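Local coordinates for protein TonB-dependent siderophore receptor (Pseudomonas aeruginosa 39016, PDB 5NEC) that probably takes up iron-loaded siderophores, and siderophore-drug conjugates, across the outer membrane through a plugged beta-barrel in a TonB-dependent manner, at residues Arg119-Phe122 and Asn123-Gln126; Tyr246-Ser249 and Ser250-Lys254; Lys463-Val467 and Arg468-Lys472. All coordinates share one frame; numbering follows the deposited sequence.

How the contacts relate
The three contacts are local turns that follow one another along the chain and lie in different parts of a plugged beta-barrel receptor. Contact 1 comes first, in the plug domain, where a buried turn leads into strand 124-130 of the mixed five-stranded sheet and rests against the barrel. Contacts 2 and 3 are surface turns of the barrel: residues 246-254 lie in the long loop between strands 244-245 and 276-291, and residues 463-472 close the hairpin of strands 447-464 and 471-488. The centres of contacts 1 and 2 are about 40 Å apart. Those of contacts 1 and 3 are about 39 Å apart, and those of contacts 2 and 3 about 38 Å. With no direct touch, each shapes its own region.

Contact 1 (Arg119-Phe122 and Asn123-Gln126); sequences REIF and NLEQ
The phenyl ring of F122 carries the CB of N123 on one face, 4.2 Å from the ring centroid and only 4° off its normal, a CH-pi contact over the middle of the ring. The backbone N of N123 lies over that face too, nearer CG at 3.2 Å. The F122 side chain is turned back over its own peptide, with CG between the backbone N and the carbonyl carbon (chi1 85°), and this brings the ring under the next residue. The second flat group is the carboxylate of E120, which folds forward onto the chain. Its OE2 takes the N-H of F122 at 3.0 Å on the anti lone pair, whereas the I121 N-H reaches the same oxygen from above the carboxylate plane at 2.8 Å. These two bonds hold the start of a type I beta turn, I121 to L124, which is closed by L124 N donating to I121 O at 2.9 Å (159° at the hydrogen). Beside the turn the L124 side chain crosses that of I121 at about a right angle, CD1 meeting CG2 at 4.1 Å. A water accepts from N123 N at 3.0 Å and gives a weak bond to E120 O, spanning the backbone on this side. All five touching residues are buried, and the carboxylate of E120 has salt bridges to R210 and R173 of the barrel, which probably favour its charged form. The turn thus delivers the chain into plug strand 124-130: L124 packs on L149 of strand 146-151, while F122 and N123 rest against barrel strand 187-200.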
loop_
_atom_site.group_PDB
_atom_site.type_symbol
_atom_site.label_atom_id
_atom_site.label_comp_id
_atom_site.label_asym_id
_atom_site.label_seq_id
_atom_site.Cartn_x
_atom_site.Cartn_y
_atom_site.Cartn_z
ATOM N N ARG A 119 4.370 0.715 5.390
ATOM C CA ARG A 119 3.322 1.348 6.156
ATOM C C ARG A 119 2.574 0.383 7.055
ATOM O O ARG A 119 2.228 -0.731 6.679
ATOM C CB ARG A 119 2.367 2.079 5.238
ATOM C CG ARG A 119 2.998 3.304 4.653
ATOM C CD ARG A 119 2.049 3.992 3.706
ATOM N NE ARG A 119 2.719 5.124 3.090
ATOM C CZ ARG A 119 3.582 5.037 2.076
ATOM N NH1 ARG A 119 3.884 3.863 1.508
ATOM N NH2 ARG A 119 4.126 6.138 1.589
ATOM N N GLU A 120 2.298 0.875 8.247
ATOM C CA GLU A 120 1.720 0.101 9.320
ATOM C C GLU A 120 0.226 0.480 9.292
ATOM O O GLU A 120 -0.146 1.348 8.514
ATOM C CB GLU A 120 2.542 0.433 10.578
ATOM C CG GLU A 120 1.931 0.219 11.919
ATOM C CD GLU A 120 1.591 -1.211 12.265
ATOM O OE1 GLU A 120 2.484 -2.042 12.519
ATOM O OE2 GLU A 120 0.373 -1.464 12.360
ATOM N N ILE A 121 -0.641 -0.233 10.016
ATOM C CA ILE A 121 -2.086 0.076 10.018
ATOM C C ILE A 121 -2.669 0.514 11.373
ATOM O O ILE A 121 -3.837 0.878 11.404
ATOM C CB ILE A 121 -2.957 -1.083 9.419
ATOM C CG1 ILE A 121 -2.729 -2.437 10.117
ATOM C CG2 ILE A 121 -2.682 -1.240 7.939
ATOM C CD1 ILE A 121 -3.281 -2.539 11.524
ATOM N N PHE A 122 -1.885 0.494 12.465
ATOM C CA PHE A 122 -2.409 0.803 13.821
ATOM C C PHE A 122 -3.125 2.153 13.908
ATOM O O PHE A 122 -4.098 2.265 14.641
ATOM C CB PHE A 122 -1.334 0.702 14.937
ATOM C CG PHE A 122 -0.488 1.960 15.122
ATOM C CD1 PHE A 122 0.523 2.284 14.214
ATOM C CD2 PHE A 122 -0.683 2.798 16.207
ATOM C CE1 PHE A 122 1.303 3.422 14.370
ATOM C CE2 PHE A 122 0.092 3.948 16.369
ATOM C CZ PHE A 122 1.095 4.258 15.456
ATOM N N ASN A 123 -2.680 3.152 13.141
ATOM C CA ASN A 123 -3.308 4.478 13.148
ATOM C C ASN A 123 -4.372 4.704 12.061
ATOM O O ASN A 123 -4.804 5.837 11.866
ATOM C CB ASN A 123 -2.227 5.556 13.046
ATOM C CG ASN A 123 -2.700 6.916 13.550
ATOM O OD1 ASN A 123 -3.358 7.022 14.600
ATOM N ND2 ASN A 123 -2.379 7.964 12.792
ATOM N N LEU A 124 -4.827 3.650 11.378
ATOM C CA LEU A 124 -5.784 3.815 10.268
ATOM C C LEU A 124 -7.213 3.385 10.604
ATOM O O LEU A 124 -7.439 2.412 11.312
ATOM C CB LEU A 124 -5.307 3.055 9.029
ATOM C CG LEU A 124 -3.917 3.416 8.488
ATOM C CD1 LEU A 124 -3.633 2.636 7.221
ATOM C CD2 LEU A 124 -3.775 4.912 8.245
ATOM N N GLU A 125 -8.166 4.135 10.067
ATOM C CA GLU A 125 -9.593 3.844 10.166
ATOM C C GLU A 125 -9.994 2.919 9.025
ATOM O O GLU A 125 -10.698 1.926 9.234
ATOM C CB GLU A 125 -10.387 5.157 10.081
ATOM C CG GLU A 125 -11.851 5.068 10.478
ATOM C CD GLU A 125 -12.076 4.838 11.969
ATOM O OE1 GLU A 125 -11.251 5.284 12.816
ATOM O OE2 GLU A 125 -13.114 4.218 12.288
ATOM N N GLN A 126 -9.539 3.259 7.818
ATOM C CA GLN A 126 -9.862 2.509 6.608
ATOM C C GLN A 126 -8.889 2.848 5.470
ATOM O O GLN A 126 -8.174 3.849 5.523
ATOM C CB GLN A 126 -11.309 2.791 6.159
ATOM C CG GLN A 126 -11.534 4.227 5.717
ATOM C CD GLN A 126 -13.003 4.638 5.663
ATOM O OE1 GLN A 126 -13.849 4.163 6.434
ATOM N NE2 GLN A 126 -13.311 5.532 4.735
HETATM O O HOH W 1 -0.669 3.241 10.861
#

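Contact 2 (Tyr246-Ser249 and Ser250-Lys254); sequences YAKS and SDRSK
R252 reaches back across a type I beta turn, S249 to R252, and bonds to the carbonyl of A247. Its NH2 donates to A247 O at 2.9 Å with 163° at the hydrogen; the oxygen lies in the guanidinium plane, though the donor is tilted 26° from the plane of the carbonyl. The turn itself is closed by the backbone N of R252, which gives to S249 O at 3.1 Å. One residue therefore grips the preceding chain twice, by its main chain at the turn and by its side chain two residues further back. The side chain leaves with CG anti to the backbone N and bends at chi3 (-86°), which swings the guanidinium round to the A247 carbonyl. Its NE forms a salt bridge with D258, whose other carboxylate oxygen takes part in a hydrogen bond with S249 OG, tying the turn to the chain further along the same loop. The apolar parts of K248 and Y246 pack against the guanidinium. K248 crosses R252 at about a right angle and lays CG over one face of the group, while its amine stays 5.6 Å from R252 NH1 (K248 NZ to NH1), so the two like charges do not touch. Y246 contributes its CB, which comes obliquely to the guanidinium; its hydroxyl bonds to the carbonyl of Y712. The turn belongs to the long barrel loop between strands 244-245 and 276-291 and is a surface structure, with S250 and D251 exposed at its corner. There the CB of S249 lies 3.6 Å from OD1 of D251.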
loop_
_atom_site.group_PDB
_atom_site.type_symbol
_atom_site.label_atom_id
_atom_site.label_comp_id
_atom_site.label_asym_id
_atom_site.label_seq_id
_atom_site.Cartn_x
_atom_site.Cartn_y
_atom_site.Cartn_z
ATOM N N TYR A 246 16.098 -16.474 -8.616
ATOM C CA TYR A 246 15.587 -17.123 -9.816
ATOM C C TYR A 246 16.584 -18.194 -10.259
ATOM O O TYR A 246 17.806 -17.994 -10.201
ATOM C CB TYR A 246 15.400 -16.125 -10.977
ATOM C CG TYR A 246 14.328 -15.099 -10.753
ATOM C CD1 TYR A 246 13.026 -15.481 -10.429
ATOM C CD2 TYR A 246 14.600 -13.729 -10.878
ATOM C CE1 TYR A 246 12.034 -14.526 -10.216
ATOM C CE2 TYR A 246 13.603 -12.777 -10.679
ATOM C CZ TYR A 246 12.328 -13.176 -10.347
ATOM O OH TYR A 246 11.330 -12.246 -10.144
ATOM N N ALA A 247 16.054 -19.335 -10.698
ATOM C CA ALA A 247 16.859 -20.324 -11.434
ATOM C C ALA A 247 17.416 -19.618 -12.664
ATOM O O ALA A 247 16.805 -18.650 -13.141
ATOM C CB ALA A 247 16.024 -21.539 -11.829
ATOM N N LYS A 248 18.599 -20.027 -13.116
ATOM C CA LYS A 248 19.223 -19.386 -14.266
ATOM C C LYS A 248 19.553 -20.438 -15.337
ATOM O O LYS A 248 20.626 -21.058 -15.329
ATOM C CB LYS A 248 20.458 -18.578 -13.839
ATOM C CG LYS A 248 21.019 -17.663 -14.937
ATOM C CD LYS A 248 22.497 -17.396 -14.720
ATOM C CE LYS A 248 23.236 -16.977 -15.982
ATOM N NZ LYS A 248 22.583 -15.805 -16.597
ATOM N N SER A 249 18.599 -20.630 -16.243
ATOM C CA SER A 249 18.704 -21.628 -17.302
ATOM C C SER A 249 19.431 -21.038 -18.501
ATOM O O SER A 249 19.247 -19.867 -18.848
ATOM C CB SER A 249 17.313 -22.089 -17.732
ATOM O OG SER A 249 16.553 -22.454 -16.600
ATOM N N SER A 250 20.264 -21.865 -19.131
ATOM C CA SER A 250 20.971 -21.482 -20.350
ATOM C C SER A 250 20.046 -20.964 -21.461
ATOM O O SER A 250 20.443 -20.073 -22.203
ATOM C CB SER A 250 21.776 -22.668 -20.870
ATOM O OG SER A 250 20.911 -23.773 -21.098
ATOM N N ASP A 251 18.827 -21.492 -21.574
ATOM C CA ASP A 251 17.886 -21.047 -22.621
ATOM C C ASP A 251 16.810 -20.075 -22.099
ATOM O O ASP A 251 15.720 -20.039 -22.647
ATOM C CB ASP A 251 17.228 -22.266 -23.278
ATOM C CG ASP A 251 16.283 -23.014 -22.332
ATOM O OD1 ASP A 251 16.430 -22.871 -21.085
ATOM O OD2 ASP A 251 15.386 -23.730 -22.847
ATOM N N ARG A 252 17.101 -19.300 -21.051
ATOM C CA ARG A 252 16.089 -18.412 -20.483
ATOM C C ARG A 252 15.659 -17.367 -21.517
ATOM O O ARG A 252 16.495 -16.742 -22.149
ATOM C CB ARG A 252 16.616 -17.705 -19.228
ATOM C CG ARG A 252 15.563 -16.834 -18.532
ATOM C CD ARG A 252 16.160 -15.734 -17.684
ATOM N NE ARG A 252 16.477 -16.213 -16.345
ATOM C CZ ARG A 252 17.015 -15.464 -15.388
ATOM N NH1 ARG A 252 17.295 -14.193 -15.621
ATOM N NH2 ARG A 252 17.265 -15.992 -14.192
ATOM N N SER A 253 14.355 -17.183 -21.677
ATOM C CA SER A 253 13.807 -16.171 -22.601
ATOM C C SER A 253 12.327 -15.949 -22.281
ATOM O O SER A 253 11.782 -16.599 -21.378
ATOM C CB SER A 253 13.961 -16.625 -24.067
ATOM O OG SER A 253 13.078 -17.714 -24.360
ATOM N N LYS A 254 11.678 -15.063 -23.056
ATOM C CA LYS A 254 10.214 -14.939 -23.058
ATOM C C LYS A 254 9.478 -16.268 -23.232
ATOM O O LYS A 254 8.381 -16.474 -22.714
ATOM C CB LYS A 254 9.770 -14.068 -24.229
ATOM C CG LYS A 254 10.145 -12.609 -24.142
ATOM C CD LYS A 254 10.226 -11.923 -25.505
ATOM C CE LYS A 254 9.068 -12.237 -26.437
ATOM N NZ LYS A 254 9.547 -12.021 -27.824
#

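Contact 3 (Lys463-Val467 and Arg468-Lys472); sequences KNHGV and RPATK
V467 packs its side chain on T471 across the loop, CG2 to CG2 at 3.6 Å. Followed outward, its CB has the chain's own peptide to R468 beside it, and the contact begins at the branch. CG2 sits between the backbone N and the carbonyl carbon, a placement that turns it inward across the loop, where besides T471 it meets the carbonyl oxygen of P469 at 3.6 Å. The V467 and T471 side chains cross at about a right angle, forming a small apolar contact across the loop. T471 also turns OG1 toward N464, 3.5 Å from its CB, on the face of the sheet these two residues share. Their backbones form an antiparallel hydrogen-bonded pair: N464 N gives to T471 O at 3.0 Å, and the return bond from T471 N to N464 O is weak. The next pair along, K463 with K472, is non-hydrogen-bonded, and their chains run side by side on the other face, CG to CG at 4.2 Å, with the two amines 5.1 Å apart (K463 NZ to K472 NZ); the like charges lie at an exposed surface. At the end of the first strand, N464 OD1 accepts from G466 N at 2.9 Å from above the carbonyl plane, an Asx turn that starts the reversal, and R468 is joined to P469 by a cis peptide bond. Nearer the strands, A470 CB comes obliquely to the H465 ring, 3.8 Å from ND1. This loop ends the beta hairpin of strands 447-464 and 471-488 in the barrel wall, and strand 426-444 flanks its first arm, with N464 touching L426 and H465 touching N427.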
loop_
_atom_site.group_PDB
_atom_site.type_symbol
_atom_site.label_atom_id
_atom_site.label_comp_id
_atom_site.label_asym_id
_atom_site.label_seq_id
_atom_site.Cartn_x
_atom_site.Cartn_y
_atom_site.Cartn_z
ATOM N N LYS A 463 21.414 18.203 -7.187
ATOM C CA LYS A 463 22.849 18.348 -7.056
ATOM C C LYS A 463 23.442 16.988 -6.766
ATOM O O LYS A 463 23.128 16.367 -5.753
ATOM C CB LYS A 463 23.199 19.331 -5.950
ATOM C CG LYS A 463 22.957 20.751 -6.365
ATOM C CD LYS A 463 23.009 21.693 -5.183
ATOM C CE LYS A 463 22.558 23.092 -5.561
ATOM N NZ LYS A 463 23.507 24.120 -5.034
ATOM N N ASN A 464 24.306 16.532 -7.665
ATOM C CA ASN A 464 24.911 15.220 -7.541
ATOM C C ASN A 464 26.370 15.349 -7.158
ATOM O O ASN A 464 27.210 15.716 -7.976
ATOM C CB ASN A 464 24.788 14.471 -8.857
ATOM C CG ASN A 464 25.252 13.042 -8.761
ATOM O OD1 ASN A 464 25.454 12.493 -7.680
ATOM N ND2 ASN A 464 25.436 12.429 -9.907
ATOM N N HIS A 465 26.663 15.017 -5.909
ATOM C CA HIS A 465 28.029 14.995 -5.385
ATOM C C HIS A 465 28.717 13.645 -5.645
ATOM O O HIS A 465 29.876 13.466 -5.252
ATOM C CB HIS A 465 28.016 15.353 -3.877
ATOM C CG HIS A 465 27.361 16.677 -3.592
ATOM N ND1 HIS A 465 27.975 17.890 -3.836
ATOM C CD2 HIS A 465 26.120 16.970 -3.147
ATOM C CE1 HIS A 465 27.147 18.871 -3.543
ATOM N NE2 HIS A 465 26.018 18.341 -3.111
ATOM N N GLY A 466 28.025 12.701 -6.301
ATOM C CA GLY A 466 28.640 11.429 -6.718
ATOM C C GLY A 466 29.570 11.511 -7.919
ATOM O O GLY A 466 30.304 10.587 -8.166
ATOM N N VAL A 467 29.518 12.607 -8.673
ATOM C CA VAL A 467 30.402 12.844 -9.814
ATOM C C VAL A 467 31.214 14.115 -9.538
ATOM O O VAL A 467 30.795 14.984 -8.756
ATOM C CB VAL A 467 29.640 13.005 -11.171
ATOM C CG1 VAL A 467 28.779 11.785 -11.465
ATOM C CG2 VAL A 467 28.791 14.279 -11.215
ATOM N N ARG A 468 32.334 14.235 -10.250
ATOM C CA ARG A 468 33.345 15.235 -9.996
ATOM C C ARG A 468 33.692 16.025 -11.266
ATOM O O ARG A 468 34.171 15.444 -12.216
ATOM C CB ARG A 468 34.578 14.509 -9.504
ATOM C CG ARG A 468 35.598 15.439 -8.929
ATOM C CD ARG A 468 37.022 14.931 -9.035
ATOM N NE ARG A 468 37.870 16.091 -8.809
ATOM C CZ ARG A 468 38.072 16.649 -7.623
ATOM N NH1 ARG A 468 37.529 16.116 -6.526
ATOM N NH2 ARG A 468 38.844 17.730 -7.530
ATOM N N PRO A 469 33.459 17.351 -11.300
ATOM C CA PRO A 469 32.828 18.201 -10.280
ATOM C C PRO A 469 31.351 17.879 -10.106
ATOM O O PRO A 469 30.749 17.283 -10.988
ATOM C CB PRO A 469 33.012 19.617 -10.820
ATOM C CG PRO A 469 33.198 19.441 -12.283
ATOM C CD PRO A 469 33.888 18.131 -12.474
ATOM N N ALA A 470 30.790 18.278 -8.965
ATOM C CA ALA A 470 29.371 18.134 -8.702
ATOM C C ALA A 470 28.563 18.803 -9.806
ATOM O O ALA A 470 28.965 19.848 -10.320
ATOM C CB ALA A 470 29.017 18.736 -7.358
ATOM N N THR A 471 27.441 18.182 -10.176
ATOM C CA THR A 471 26.531 18.717 -11.194
ATOM C C THR A 471 25.312 19.325 -10.524
ATOM O O THR A 471 24.872 18.872 -9.440
ATOM C CB THR A 471 26.078 17.642 -12.209
ATOM O OG1 THR A 471 25.415 16.564 -11.530
ATOM C CG2 THR A 471 27.306 17.083 -12.995
ATOM N N LYS A 472 24.816 20.379 -11.170
ATOM C CA LYS A 472 23.603 21.043 -10.799
ATOM C C LYS A 472 22.702 21.050 -12.034
ATOM O O LYS A 472 23.031 21.684 -13.033
ATOM C CB LYS A 472 23.911 22.456 -10.341
ATOM C CG LYS A 472 22.706 23.165 -9.754
ATOM C CD LYS A 472 22.952 24.663 -9.655
ATOM C CE LYS A 472 21.695 25.356 -9.162
ATOM N NZ LYS A 472 21.923 26.819 -9.068
#